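Local coordinates for cellulose biosynthesis protein BcsG (Salmonella typhimurium LT2, PDB 5OLT), which is required for cellulose biosynthesis, being a membrane protein whose extramembrane, zinc-binding domain, related to alkaline phosphatases, is the part described here, at residues A[22-26]-A[27-31]; A[116-119]-A[120-123]; A[249-252]-A[253-256]; A[321-324]-A[325-329]. One frame throughout, in Å; residues are numbered along the deposited sequence. Where two conformers were deposited one is given.

Interaction 1 (A[22-26]-A[27-31]); sequences TAPPT and TANLN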
ATOM      1  N   THR A  22      16.000  -5.680 -22.636  1.00 23.29           N
ATOM      2  CA  THR A  22      16.227  -5.929 -24.063  1.00 25.46           C
ATOM      3  C   THR A  22      16.763  -7.329 -24.357  1.00 26.50           C
ATOM      4  O   THR A  22      16.487  -7.850 -25.423  1.00 26.94           O
ATOM      5  CB  THR A  22      17.157  -4.890 -24.700  1.00 30.21           C
ATOM      6  OG1 THR A  22      18.371  -4.857 -23.957  1.00 33.71           O
ATOM      7  CG2 THR A  22      16.507  -3.510 -24.688  1.00 33.70           C
ATOM      8  N   ALA A  23      17.495  -7.940 -23.418  1.00 22.39           N
ATOM      9  CA  ALA A  23      18.033  -9.304 -23.637  1.00 22.19           C
ATOM     10  C   ALA A  23      16.907 -10.347 -23.832  1.00 21.15           C
ATOM     11  O   ALA A  23      15.806 -10.187 -23.245  1.00 21.09           O
ATOM     12  CB  ALA A  23      18.930  -9.721 -22.477  1.00 23.81           C
ATOM     13  N   PRO A  24      17.159 -11.422 -24.613  1.00 19.24           N
ATOM     14  CA  PRO A  24      16.102 -12.432 -24.803  1.00 20.67           C
ATOM     15  C   PRO A  24      15.724 -13.133 -23.495  1.00 19.14           C
ATOM     16  O   PRO A  24      16.577 -13.265 -22.614  1.00 18.48           O
ATOM     17  CB  PRO A  24      16.710 -13.405 -25.825  1.00 25.24           C
ATOM     18  CG  PRO A  24      17.738 -12.585 -26.509  1.00 30.18           C
ATOM     19  CD  PRO A  24      18.349 -11.748 -25.439  1.00 23.69           C
ATOM     20  N   PRO A  25      14.448 -13.527 -23.344  1.00 19.79           N
ATOM     21  CA  PRO A  25      13.965 -14.082 -22.074  1.00 18.88           C
ATOM     22  C   PRO A  25      14.414 -15.523 -21.693  1.00 19.38           C
ATOM     23  O   PRO A  25      13.592 -16.394 -21.408  1.00 26.61           O
ATOM     24  CB  PRO A  25      12.442 -13.995 -22.225  1.00 21.48           C
ATOM     25  CG  PRO A  25      12.211 -14.117 -23.698  1.00 23.21           C
ATOM     26  CD  PRO A  25      13.337 -13.325 -24.298  1.00 23.35           C
ATOM     27  N   THR A  26      15.704 -15.740 -21.592  1.00 17.20           N
ATOM     28  CA  THR A  26      16.243 -17.013 -21.139  1.00 16.78           C
ATOM     29  C   THR A  26      16.292 -17.043 -19.616  1.00 14.58           C
ATOM     30  O   THR A  26      16.266 -15.978 -18.955  1.00 14.51           O
ATOM     31  CB  THR A  26      17.677 -17.201 -21.658  1.00 17.93           C
ATOM     32  OG1 THR A  26      18.496 -16.165 -21.084  1.00 17.65           O
ATOM     33  CG2 THR A  26      17.716 -17.115 -23.197  1.00 19.81           C
ATOM     34  N   THR A  27      16.420 -18.218 -19.024  1.00 15.10           N
ATOM     35  CA  THR A  27      16.562 -18.286 -17.552  1.00 15.54           C
ATOM     36  C   THR A  27      17.740 -17.421 -17.061  1.00 14.79           C
ATOM     37  O   THR A  27      17.610 -16.673 -16.075  1.00 14.67           O
ATOM     38  CB  THR A  27      16.586 -19.746 -17.037  1.00 20.10           C
ATOM     39  OG1 THR A  27      15.240 -20.231 -16.992  1.00 22.44           O
ATOM     40  CG2 THR A  27      17.146 -19.855 -15.626  1.00 19.64           C
ATOM     41  N   ALA A  28      18.891 -17.511 -17.741  1.00 14.35           N
ATOM     42  CA  ALA A  28      20.043 -16.736 -17.314  1.00 13.39           C
ATOM     43  C   ALA A  28      19.758 -15.232 -17.356  1.00 13.40           C
ATOM     44  O   ALA A  28      20.107 -14.508 -16.424  1.00 14.07           O
ATOM     45  CB  ALA A  28      21.292 -17.076 -18.151  1.00 15.06           C
ATOM     46  N   ASN A  29      19.120 -14.765 -18.425  1.00 13.51           N
ATOM     47  CA  ASN A  29      18.830 -13.330 -18.557  1.00 12.64           C
ATOM     48  C   ASN A  29      17.783 -12.854 -17.563  1.00 12.25           C
ATOM     49  O   ASN A  29      17.892 -11.730 -17.075  1.00 12.40           O
ATOM     50  CB  ASN A  29      18.453 -12.926 -19.978  1.00 14.14           C
ATOM     51  CG  ASN A  29      19.645 -12.996 -20.927  1.00 15.94           C
ATOM     52  OD1 ASN A  29      19.465 -13.164 -22.139  1.00 22.28           O
ATOM     53  ND2 ASN A  29      20.830 -12.880 -20.391  1.00 15.82           N
ATOM     54  N   LEU A  30      16.778 -13.687 -17.268  1.00 12.10           N
ATOM     55  CA  LEU A  30      15.762 -13.273 -16.295  1.00 11.82           C
ATOM     56  C   LEU A  30      16.361 -13.298 -14.896  1.00 11.65           C
ATOM     57  O   LEU A  30      16.101 -12.376 -14.116  1.00 11.39           O
ATOM     58  CB  LEU A  30      14.519 -14.170 -16.384  1.00 12.53           C
ATOM     59  CG  LEU A  30      13.443 -13.700 -17.379  1.00 16.90           C
ATOM     60  CD1 LEU A  30      13.897 -13.516 -18.801  1.00 21.29           C
ATOM     61  CD2 LEU A  30      12.317 -14.730 -17.310  1.00 17.63           C
ATOM     62  N   ASN A  31      17.233 -14.275 -14.602  1.00 12.32           N
ATOM     63  CA  ASN A  31      17.941 -14.282 -13.315  1.00 12.58           C
ATOM     64  C   ASN A  31      18.806 -13.017 -13.184  1.00 12.04           C
ATOM     65  O   ASN A  31      18.817 -12.335 -12.138  1.00 12.33           O
ATOM     66  CB  ASN A  31      18.864 -15.527 -13.209  1.00 12.99           C
ATOM     67  CG  ASN A  31      18.133 -16.777 -12.787  1.00 14.03           C
ATOM     68  OD1 ASN A  31      16.994 -16.736 -12.297  1.00 15.65           O
ATOM     69  ND2 ASN A  31      18.801 -17.909 -12.922  1.00 19.01           N
TER
HETATM   70  O   HOH W   1      13.006 -19.255 -19.480  1.00 42.70           O

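Interaction 2 (A[116-119]-A[120-123]); sequences QPSH and TRLY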
ATOM      1  N   GLN A 116      12.578  -1.743  -3.056  1.00 10.50           N
ATOM      2  CA  GLN A 116      11.994  -3.057  -2.804  1.00 10.48           C
ATOM      3  C   GLN A 116      13.054  -4.126  -2.486  1.00 10.50           C
ATOM      4  O   GLN A 116      13.923  -4.369  -3.329  1.00 11.52           O
ATOM      5  CB  GLN A 116      11.249  -3.469  -4.071  1.00 10.20           C
ATOM      6  CG  GLN A 116      10.536  -4.807  -3.892  1.00 10.37           C
ATOM      7  CD  GLN A 116       9.527  -5.108  -4.975  1.00 10.55           C
ATOM      8  OE1 GLN A 116       8.823  -4.214  -5.430  1.00 11.22           O
ATOM      9  NE2 GLN A 116       9.407  -6.354  -5.352  1.00 11.02           N
ATOM     10  N   PRO A 117      12.918  -4.817  -1.343  1.00 10.14           N
ATOM     11  CA  PRO A 117      13.854  -5.915  -1.026  1.00 10.51           C
ATOM     12  C   PRO A 117      13.369  -7.270  -1.509  1.00 10.80           C
ATOM     13  O   PRO A 117      12.171  -7.489  -1.734  1.00 10.83           O
ATOM     14  CB  PRO A 117      13.834  -5.944   0.495  1.00 11.36           C
ATOM     15  CG  PRO A 117      12.456  -5.486   0.887  1.00 14.68           C
ATOM     16  CD  PRO A 117      12.084  -4.454  -0.173  1.00 11.54           C
ATOM     17  N   SER A 118      14.300  -8.217  -1.614  1.00 11.46           N
ATOM     18  CA  SER A 118      13.916  -9.628  -1.736  1.00 11.20           C
ATOM     19  C   SER A 118      13.123 -10.067  -0.520  1.00 11.10           C
ATOM     20  O   SER A 118      13.171  -9.424   0.546  1.00 11.67           O
ATOM     21  CB  SER A 118      15.172 -10.506  -1.890  1.00 12.40           C
ATOM     22  OG  SER A 118      15.928 -10.427  -0.682  1.00 13.91           O
ATOM     23  N   HIS A 119      12.394 -11.176  -0.677  1.00 11.04           N
ATOM     24  CA  HIS A 119      11.662 -11.710   0.431  1.00 11.57           C
ATOM     25  C   HIS A 119      12.570 -12.017   1.650  1.00 13.24           C
ATOM     26  O   HIS A 119      12.196 -11.701   2.779  1.00 14.08           O
ATOM     27  CB  HIS A 119      10.870 -12.940  -0.005  1.00 12.17           C
ATOM     28  CG  HIS A 119      10.013 -13.492   1.075  1.00 12.55           C
ATOM     29  ND1 HIS A 119       8.728 -13.047   1.307  1.00 12.95           N
ATOM     30  CD2 HIS A 119      10.261 -14.439   2.006  1.00 14.11           C
ATOM     31  CE1 HIS A 119       8.203 -13.728   2.315  1.00 13.36           C
ATOM     32  NE2 HIS A 119       9.121 -14.580   2.762  1.00 14.04           N
ATOM     33  N   THR A 120      13.729 -12.624   1.373  0.60 15.39           N
ATOM     34  CA  THR A 120      14.718 -12.942   2.406  0.60 17.91           C
ATOM     35  C   THR A 120      15.035 -11.689   3.248  0.60 17.39           C
ATOM     36  O   THR A 120      14.969 -11.748   4.489  0.60 19.26           O
ATOM     37  CB  THR A 120      16.014 -13.533   1.798  0.60 18.52           C
ATOM     38  OG1 THR A 120      15.705 -14.672   0.977  0.60 18.08           O
ATOM     39  CG2 THR A 120      16.979 -13.972   2.896  0.60 20.18           C
ATOM     40  N   ARG A 121      15.325 -10.578   2.558  1.00 17.36           N
ATOM     41  CA  ARG A 121      15.747  -9.307   3.186  1.00 17.52           C
ATOM     42  C   ARG A 121      14.611  -8.721   4.051  1.00 19.26           C
ATOM     43  O   ARG A 121      14.858  -7.980   5.040  1.00 18.33           O
ATOM     44  CB  ARG A 121      16.227  -8.304   2.128  1.00 23.55           C
ATOM     45  CG  ARG A 121      17.687  -8.269   1.695  1.00 29.29           C
ATOM     46  CD  ARG A 121      18.242  -6.794   1.695  1.00 29.29           C
ATOM     47  NE  ARG A 121      17.776  -5.920   0.571  1.00 23.37           N
ATOM     48  CZ  ARG A 121      17.331  -4.655   0.639  1.00 22.02           C
ATOM     49  NH1 ARG A 121      17.277  -3.986   1.807  1.00 26.05           N
ATOM     50  NH2 ARG A 121      16.955  -4.009  -0.496  1.00 19.51           N
ATOM     51  N   LEU A 122      13.359  -9.045   3.732  1.00 18.38           N
ATOM     52  CA  LEU A 122      12.242  -8.573   4.608  1.00 20.15           C
ATOM     53  C   LEU A 122      12.289  -9.007   6.038  1.00 21.48           C
ATOM     54  O   LEU A 122      11.696  -8.359   6.922  1.00 24.81           O
ATOM     55  CB  LEU A 122      10.875  -9.085   4.157  1.00 23.32           C
ATOM     56  CG  LEU A 122      10.195  -8.374   3.071  1.00 21.50           C
ATOM     57  CD1 LEU A 122       8.839  -9.038   2.866  1.00 15.70           C
ATOM     58  CD2 LEU A 122      10.091  -6.873   3.296  1.00 16.78           C
ATOM     59  N   TYR A 123      12.919 -10.168   6.266  1.00 21.67           N
ATOM     60  CA  TYR A 123      12.894 -10.788   7.567  1.00 21.40           C
ATOM     61  C   TYR A 123      14.179 -10.556   8.382  1.00 22.18           C
ATOM     62  O   TYR A 123      14.386 -11.182   9.417  1.00 25.98           O
ATOM     63  CB  TYR A 123      12.469 -12.267   7.450  1.00 24.39           C
ATOM     64  CG  TYR A 123      11.006 -12.324   7.119  1.00 22.36           C
ATOM     65  CD1 TYR A 123      10.043 -12.301   8.143  1.00 19.35           C
ATOM     66  CD2 TYR A 123      10.557 -12.340   5.785  1.00 23.17           C
ATOM     67  CE1 TYR A 123       8.685 -12.282   7.842  1.00 22.95           C
ATOM     68  CE2 TYR A 123       9.211 -12.323   5.495  1.00 24.49           C
ATOM     69  CZ  TYR A 123       8.280 -12.314   6.508  1.00 23.22           C
ATOM     70  OH  TYR A 123       6.923 -12.306   6.223  1.00 27.10           O
TER
HETATM   71  O   HOH W   2      16.638  -4.896  -3.285  1.00 13.20           O
HETATM   72  O   HOH W   3      17.069  -7.232  -1.868  1.00 14.77           O

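Interaction 3 (A[249-252]-A[253-256]); sequences FTEL and EKSG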
ATOM      1  N   PHE A 249     -15.090   9.147   4.887  1.00 11.17           N
ATOM      2  CA  PHE A 249     -14.526  10.285   4.166  1.00 13.59           C
ATOM      3  C   PHE A 249     -15.440  11.493   4.365  1.00 15.49           C
ATOM      4  O   PHE A 249     -14.958  12.615   4.568  1.00 15.58           O
ATOM      5  CB  PHE A 249     -14.363   9.958   2.688  1.00 14.48           C
ATOM      6  CG  PHE A 249     -13.206   9.043   2.370  1.00 14.93           C
ATOM      7  CD1 PHE A 249     -12.422   8.431   3.374  1.00 15.31           C
ATOM      8  CD2 PHE A 249     -12.873   8.809   1.035  1.00 19.56           C
ATOM      9  CE1 PHE A 249     -11.344   7.583   3.032  1.00 17.62           C
ATOM     10  CE2 PHE A 249     -11.806   7.988   0.697  1.00 21.11           C
ATOM     11  CZ  PHE A 249     -11.056   7.366   1.688  1.00 19.77           C
ATOM     12  N   THR A 250     -16.752  11.278   4.297  1.00 14.79           N
ATOM     13  CA  THR A 250     -17.720  12.389   4.555  1.00 16.84           C
ATOM     14  C   THR A 250     -17.582  12.975   5.970  1.00 16.24           C
ATOM     15  O   THR A 250     -17.580  14.223   6.146  1.00 18.75           O
ATOM     16  CB  THR A 250     -19.156  11.936   4.241  1.00 18.56           C
ATOM     17  OG1 THR A 250     -19.193  11.537   2.863  1.00 22.51           O
ATOM     18  CG2 THR A 250     -20.142  13.048   4.452  1.00 20.68           C
ATOM     19  N   GLU A 251     -17.454  12.107   6.968  1.00 16.70           N
ATOM     20  CA  GLU A 251     -17.187  12.534   8.346  1.00 18.68           C
ATOM     21  C   GLU A 251     -15.898  13.331   8.441  1.00 16.53           C
ATOM     22  O   GLU A 251     -15.846  14.361   9.151  1.00 18.17           O
ATOM     23  CB  GLU A 251     -17.147  11.361   9.343  1.00 22.69           C
ATOM     24  CG  GLU A 251     -18.490  10.727   9.635  1.00 28.22           C
ATOM     25  CD  GLU A 251     -19.529  11.772  10.017  1.00 37.51           C
ATOM     26  OE1 GLU A 251     -19.377  12.393  11.101  1.00 44.59           O
ATOM     27  OE2 GLU A 251     -20.488  11.988   9.224  1.00 43.51           O
ATOM     28  N   LEU A 252     -14.875  12.897   7.702  1.00 16.14           N
ATOM     29  CA  LEU A 252     -13.584  13.591   7.745  1.00 15.60           C
ATOM     30  C   LEU A 252     -13.698  14.963   7.142  1.00 16.02           C
ATOM     31  O   LEU A 252     -13.147  15.933   7.707  1.00 17.12           O
ATOM     32  CB  LEU A 252     -12.479  12.835   7.005  1.00 18.03           C
ATOM     33  CG  LEU A 252     -11.695  11.783   7.754  1.00 20.62           C
ATOM     34  CD1 LEU A 252     -10.567  11.397   6.823  1.00 19.38           C
ATOM     35  CD2 LEU A 252     -11.141  12.262   9.075  1.00 21.36           C
ATOM     36  N   GLU A 253     -14.398  15.071   6.004  1.00 15.27           N
ATOM     37  CA  GLU A 253     -14.648  16.372   5.368  0.70 19.15           C
ATOM     38  C   GLU A 253     -15.347  17.293   6.380  1.00 19.87           C
ATOM     39  O   GLU A 253     -14.942  18.447   6.568  1.00 21.18           O
ATOM     40  CB  GLU A 253     -15.510  16.214   4.108  0.70 22.97           C
ATOM     41  CG  GLU A 253     -14.764  15.774   2.855  0.70 25.75           C
ATOM     42  CD  GLU A 253     -15.646  15.206   1.727  0.70 34.87           C
ATOM     43  OE1 GLU A 253     -16.904  15.148   1.844  0.70 36.51           O
ATOM     44  OE2 GLU A 253     -15.061  14.802   0.696  0.70 38.16           O
ATOM     45  N   LYS A 254     -16.377  16.784   7.056  1.00 19.65           N
ATOM     46  CA  LYS A 254     -17.142  17.618   8.018  1.00 21.76           C
ATOM     47  C   LYS A 254     -16.279  18.092   9.193  1.00 21.46           C
ATOM     48  O   LYS A 254     -16.501  19.172   9.746  1.00 22.22           O
ATOM     49  CB  LYS A 254     -18.340  16.863   8.589  1.00 25.23           C
ATOM     50  CG  LYS A 254     -19.510  16.619   7.647  1.00 31.56           C
ATOM     51  CD  LYS A 254     -20.511  15.736   8.378  1.00 38.87           C
ATOM     52  CE  LYS A 254     -21.747  15.440   7.548  1.00 40.78           C
ATOM     53  NZ  LYS A 254     -22.530  14.372   8.229  1.00 48.52           N
ATOM     54  N   SER A 255     -15.270  17.306   9.563  1.00 21.31           N
ATOM     55  CA  SER A 255     -14.459  17.592  10.739  1.00 20.73           C
ATOM     56  C   SER A 255     -13.570  18.813  10.514  1.00 19.89           C
ATOM     57  O   SER A 255     -13.126  19.422  11.490  1.00 23.42           O
ATOM     58  CB  SER A 255     -13.576  16.390  11.089  1.00 19.74           C
ATOM     59  OG  SER A 255     -12.433  16.358  10.252  1.00 19.02           O
ATOM     60  N   GLY A 256     -13.298  19.135   9.247  1.00 19.11           N
ATOM     61  CA  GLY A 256     -12.328  20.158   8.867  1.00 20.00           C
ATOM     62  C   GLY A 256     -10.858  19.876   9.198  1.00 20.71           C
ATOM     63  O   GLY A 256     -10.007  20.706   8.896  1.00 25.12           O
TER
HETATM   64  O   HOH W   4     -18.913  16.123   4.171  1.00 35.00           O

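Interaction 4 (A[321-324]-A[325-329]); sequences ISEL and VVRAV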
ATOM      1  N   ILE A 321       4.349   5.787  -2.442  0.70  9.64           N
ATOM      2  CA  ILE A 321       3.572   6.258  -1.284  0.70 10.67           C
ATOM      3  C   ILE A 321       4.482   7.053  -0.352  0.70 10.67           C
ATOM      4  O   ILE A 321       4.162   8.178   0.049  0.70 11.07           O
ATOM      5  CB  ILE A 321       2.898   5.092  -0.527  0.70 11.09           C
ATOM      6  CG1 ILE A 321       1.977   4.280  -1.462  0.70 13.15           C
ATOM      7  CG2 ILE A 321       2.216   5.581   0.759  0.70 12.64           C
ATOM      8  CD1 ILE A 321       0.835   5.052  -2.098  0.70 15.08           C
ATOM      9  N   SER A 322       5.670   6.512  -0.068  1.00 10.19           N
ATOM     10  CA  SER A 322       6.612   7.221   0.760  1.00 10.68           C
ATOM     11  C   SER A 322       6.966   8.587   0.144  1.00 10.13           C
ATOM     12  O   SER A 322       7.070   9.598   0.888  1.00 11.10           O
ATOM     13  CB  SER A 322       7.849   6.357   1.018  1.00 11.75           C
ATOM     14  OG  SER A 322       8.756   7.066   1.859  1.00 13.66           O
ATOM     15  N   GLU A 323       7.163   8.634  -1.179  1.00  9.76           N
ATOM     16  CA  GLU A 323       7.452   9.930  -1.794  1.00 10.74           C
ATOM     17  C   GLU A 323       6.313  10.926  -1.633  1.00 10.58           C
ATOM     18  O   GLU A 323       6.558  12.095  -1.325  1.00 11.28           O
ATOM     19  CB  GLU A 323       7.751   9.720  -3.274  1.00 11.84           C
ATOM     20  CG  GLU A 323       8.088  10.996  -4.015  1.00 12.99           C
ATOM     21  CD  GLU A 323       9.305  11.707  -3.527  1.00 16.15           C
ATOM     22  OE1 GLU A 323      10.223  11.058  -2.978  1.00 17.77           O
ATOM     23  OE2 GLU A 323       9.355  12.953  -3.734  1.00 16.92           O
ATOM     24  N   LEU A 324       5.066  10.474  -1.788  1.00 10.30           N
ATOM     25  CA  LEU A 324       3.956  11.397  -1.578  1.00  9.86           C
ATOM     26  C   LEU A 324       3.901  11.889  -0.140  1.00 10.27           C
ATOM     27  O   LEU A 324       3.620  13.088   0.090  1.00 10.99           O
ATOM     28  CB  LEU A 324       2.615  10.729  -1.965  1.00  9.95           C
ATOM     29  CG  LEU A 324       2.382  10.627  -3.489  1.00  9.89           C
ATOM     30  CD1 LEU A 324       1.232   9.677  -3.756  1.00 12.62           C
ATOM     31  CD2 LEU A 324       2.117  12.001  -4.131  1.00 12.64           C
ATOM     32  N   VAL A 325       4.212  11.018   0.832  1.00  9.62           N
ATOM     33  CA  VAL A 325       4.294  11.435   2.229  1.00  9.90           C
ATOM     34  C   VAL A 325       5.373  12.501   2.425  1.00 10.60           C
ATOM     35  O   VAL A 325       5.104  13.512   3.090  1.00 11.53           O
ATOM     36  CB  VAL A 325       4.450  10.227   3.204  1.00 10.13           C
ATOM     37  CG1 VAL A 325       4.673  10.709   4.652  1.00 12.49           C
ATOM     38  CG2 VAL A 325       3.203   9.323   3.110  1.00 10.77           C
ATOM     39  N   VAL A 326       6.574  12.303   1.888  0.70 10.68           N
ATOM     40  CA  VAL A 326       7.567  13.328   2.142  0.70 11.32           C
ATOM     41  C   VAL A 326       7.158  14.657   1.480  0.70 10.87           C
ATOM     42  O   VAL A 326       7.385  15.710   2.088  0.70 10.70           O
ATOM     43  CB  VAL A 326       8.975  12.835   1.784  0.70 11.68           C
ATOM     44  CG1 VAL A 326       9.244  12.937   0.301  0.70 11.60           C
ATOM     45  CG2 VAL A 326      10.031  13.572   2.578  0.70 14.77           C
ATOM     46  N   ARG A 327       6.502  14.601   0.304  1.00 11.10           N
ATOM     47  CA  ARG A 327       6.029  15.833  -0.376  1.00 11.11           C
ATOM     48  C   ARG A 327       5.020  16.569   0.492  1.00 10.75           C
ATOM     49  O   ARG A 327       4.942  17.810   0.442  1.00 14.52           O
ATOM     50  CB  ARG A 327       5.458  15.519  -1.763  1.00 11.30           C
ATOM     51  CG  ARG A 327       6.572  15.020  -2.690  1.00 11.95           C
ATOM     52  CD  ARG A 327       6.064  14.737  -4.072  1.00 12.41           C
ATOM     53  NE  ARG A 327       7.153  14.243  -4.928  1.00 12.89           N
ATOM     54  CZ  ARG A 327       7.019  14.055  -6.242  1.00 12.53           C
ATOM     55  NH1 ARG A 327       5.877  14.351  -6.859  1.00 13.83           N
ATOM     56  NH2 ARG A 327       8.025  13.556  -6.953  1.00 14.56           N
ATOM     57  N   ALA A 328       4.308  15.839   1.342  1.00 10.94           N
ATOM     58  CA  ALA A 328       3.311  16.442   2.233  1.00 11.22           C
ATOM     59  C   ALA A 328       3.802  16.738   3.624  1.00 11.44           C
ATOM     60  O   ALA A 328       3.072  17.370   4.380  1.00 11.77           O
ATOM     61  CB  ALA A 328       2.125  15.509   2.330  1.00 12.38           C
ATOM     62  N   VAL A 329       5.003  16.249   3.994  1.00 11.89           N
ATOM     63  CA  VAL A 329       5.327  16.121   5.432  1.00 11.59           C
ATOM     64  C   VAL A 329       5.421  17.440   6.211  1.00 11.97           C
ATOM     65  O   VAL A 329       5.116  17.458   7.409  1.00 12.98           O
ATOM     66  CB  VAL A 329       6.605  15.234   5.676  1.00 12.20           C
ATOM     67  CG1 VAL A 329       7.883  16.010   5.374  1.00 14.11           C
ATOM     68  CG2 VAL A 329       6.621  14.669   7.083  1.00 14.71           C
TER
HETATM   69  O   HOH W   5      10.874  13.326  -6.437  1.00 36.36           O

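Interaction 1 (A[22-26]-A[27-31])
T26 caps the first turn of helix 27-42 with its own hydroxyl, which accepts from the backbone N-H of N29. The bond from N29 N to T26 OG1 is 3.1 Å long and fairly straight, 159° at the hydrogen. The T26 chi1 of 63° puts OG1 between the backbone N and the carbonyl carbon, facing the N-H groups that the start of a helix leaves without carbonyl partners. Threonine suits this N-cap because its short branch carries the oxygen so near the main chain, while CG2 stands opposite the carbonyl carbon. T26 O opens the regular helix pattern, accepting from L30 N at 2.9 Å.

Ahead of the cap, two prolines stiffen the approach, and P25 is the centre of an inverse gamma turn in which T26 N bonds to P24 O at 2.8 Å. This bend brings the chain back over the helix start. N29 leans into the bend: with CG beside its backbone N (chi1 -70°), its CB comes 3.3 Å from P24 O, and its amide lies between that carbonyl, the methyl of A23 and the T26 hydroxyl. L30 closes the apolar side, CD1 reaching 3.3 Å from P25 CA and 3.8 Å from P25 CB, a snug fit of a branched tip against the proline.

Beneath this start of the helix lies the antiparallel sheet near the C-terminus: L30 and P25 both rest on Y365 and Y370 of strands 360-365 and 368-373, and A23 O takes a hydrogen bond from the hydroxyl of Y365.

Interaction 2 (A[116-119]-A[120-123])
R121 folds back over P117, laying the flat end of its side chain across the proline that precedes the turn. Its CB lies 3.5 Å from S118 OG, and CG continues past the same hydroxyl. Bends at chi2 (-132°) and chi3 (-74°) then curl the chain round toward P117, and NE meets a water, 2.9 Å away, which also accepts from S118 N; NE has a long, weak ion pair with E42 as well. CZ sits 3.7 Å from P117 CB, which stands over the centre of one guanidinium face. At the tip, NH2 passes 3.7 Å from P117 CA and donates to a second water lying in the guanidinium plane, itself bonded to Q116 O.

This stretch is a helix start: S118 is the N-cap of the short helix 119-122, and its OG accepts from R121 N at 3.3 Å. Serine fits here because its short side chain keeps the oxygen close to the backbone, between the N and the carbonyl carbon. The following turn is loosely bonded, L122 N donating to S118 O and weakly to H119 O.

P117 also serves the buried side, its CG touching L122 CD2 at 3.6 Å. Beyond it, the rings of H119 and Y123 meet obliquely, planes 46° apart, with H119 NE2 3.5 Å from Y123 CE2. The phenol oxygen of Y123 bonds to E159, while its ring packs on P104 and I107 of helix 102-110.

Interaction 3 (A[249-252]-A[253-256])
L252 O gathers the last turn of helix 234-255, accepting from S255 OG at 2.7 Å and, weakly, from S255 N. The same backbone N also donates weakly to E251 O, so its hydrogen is shared between two carbonyls as the helix unwinds. With chi1 of 80°, S255 OG turns back toward the helix, where it reaches L252 O while also accepting from R257 N; a serine can thus serve both sides of the helix end. G256 then leaves helical geometry with phi of 66°, easily adopted by a residue without CB.

Further back the bonding is regular: F249 O accepts from E253 N at 2.9 Å and T250 O from K254 N at 3.0 Å. T250 O has a second donor, a water that also bonds E253 OE1 in one of that residue's two conformers, and the T250 hydroxyl pairs with D246 O. On the solvent side, E251, bent at chi2, curls OE2 toward the extended K254, whose NZ meets E251 OE2 3.3 Å away on the syn side in a salt bridge.

L252 packs on W198 and L199 of helix 191-203 and on V261 of strand 259-265, while the F249 ring meets F299 of strand 291-299 edge-to-face.

Interaction 4 (A[321-324]-A[325-329])
A salt bridge one turn long, from E323 to R327, joins successive turns of helix 318-328, on the side where P349 touches E323 and L348 touches R327. R327 NE donates to E323 OE2 at 2.8 Å, with 156° at the hydrogen. OE2 lies in the guanidinium plane, at its edge, and uses the lone pair facing away from the other carboxylate oxygen. The two flat groups stand 81° apart, so the bridge is a single-point grip rather than a side-by-side pairing of two oxygens with two nitrogens. A water completes it, donating to E323 OE2 at 3.1 Å and accepting from R327 NH2 at 2.9 Å.

The torsions explain the reach. E323 sends CG opposite its backbone N (chi1 -179°) and then bends at chi2, curling the carboxylate toward the next turn, whereas R327 is extended from CG to NE and comes past it. R327 CG meanwhile rests 3.2 Å from E323 O. The long arginine is suited to a double task, since its NH1 goes on to donate to L344 O and S346 O, near the end of helix 341-345.

Under these charged ends the backbone is regular: V325 N bonds to I321 O and V326 N to S322 O, both at 2.9 Å, whereas A328 N to L324 O is weak. The inner side is apolar: I321 and L324 pack on F92 of strand 90-96, L324 and V325 on M260 of strand 259-265, and V325 also on L136 of helix 132-138.

In the fold
All four contacts are local, each within one helix or at one of its ends, and none touches another. Interactions 1 and 2 both begin helices by a hydroxyl N-cap, but interaction 1 lies at the surface, on the small C-terminal sheet, whereas interaction 2 is partly buried, with Y123 about 11 Å from the zinc ion. Interaction 3, on the opposite side of the chain's centre from both, ends a helix instead. Interaction 4 is the buried one, nearest the centre, and shares strand 259-265 with interaction 3. Both carry a glutamate salt bridge, spanning three residues in interaction 3 but four, with a bridging water, in interaction 4.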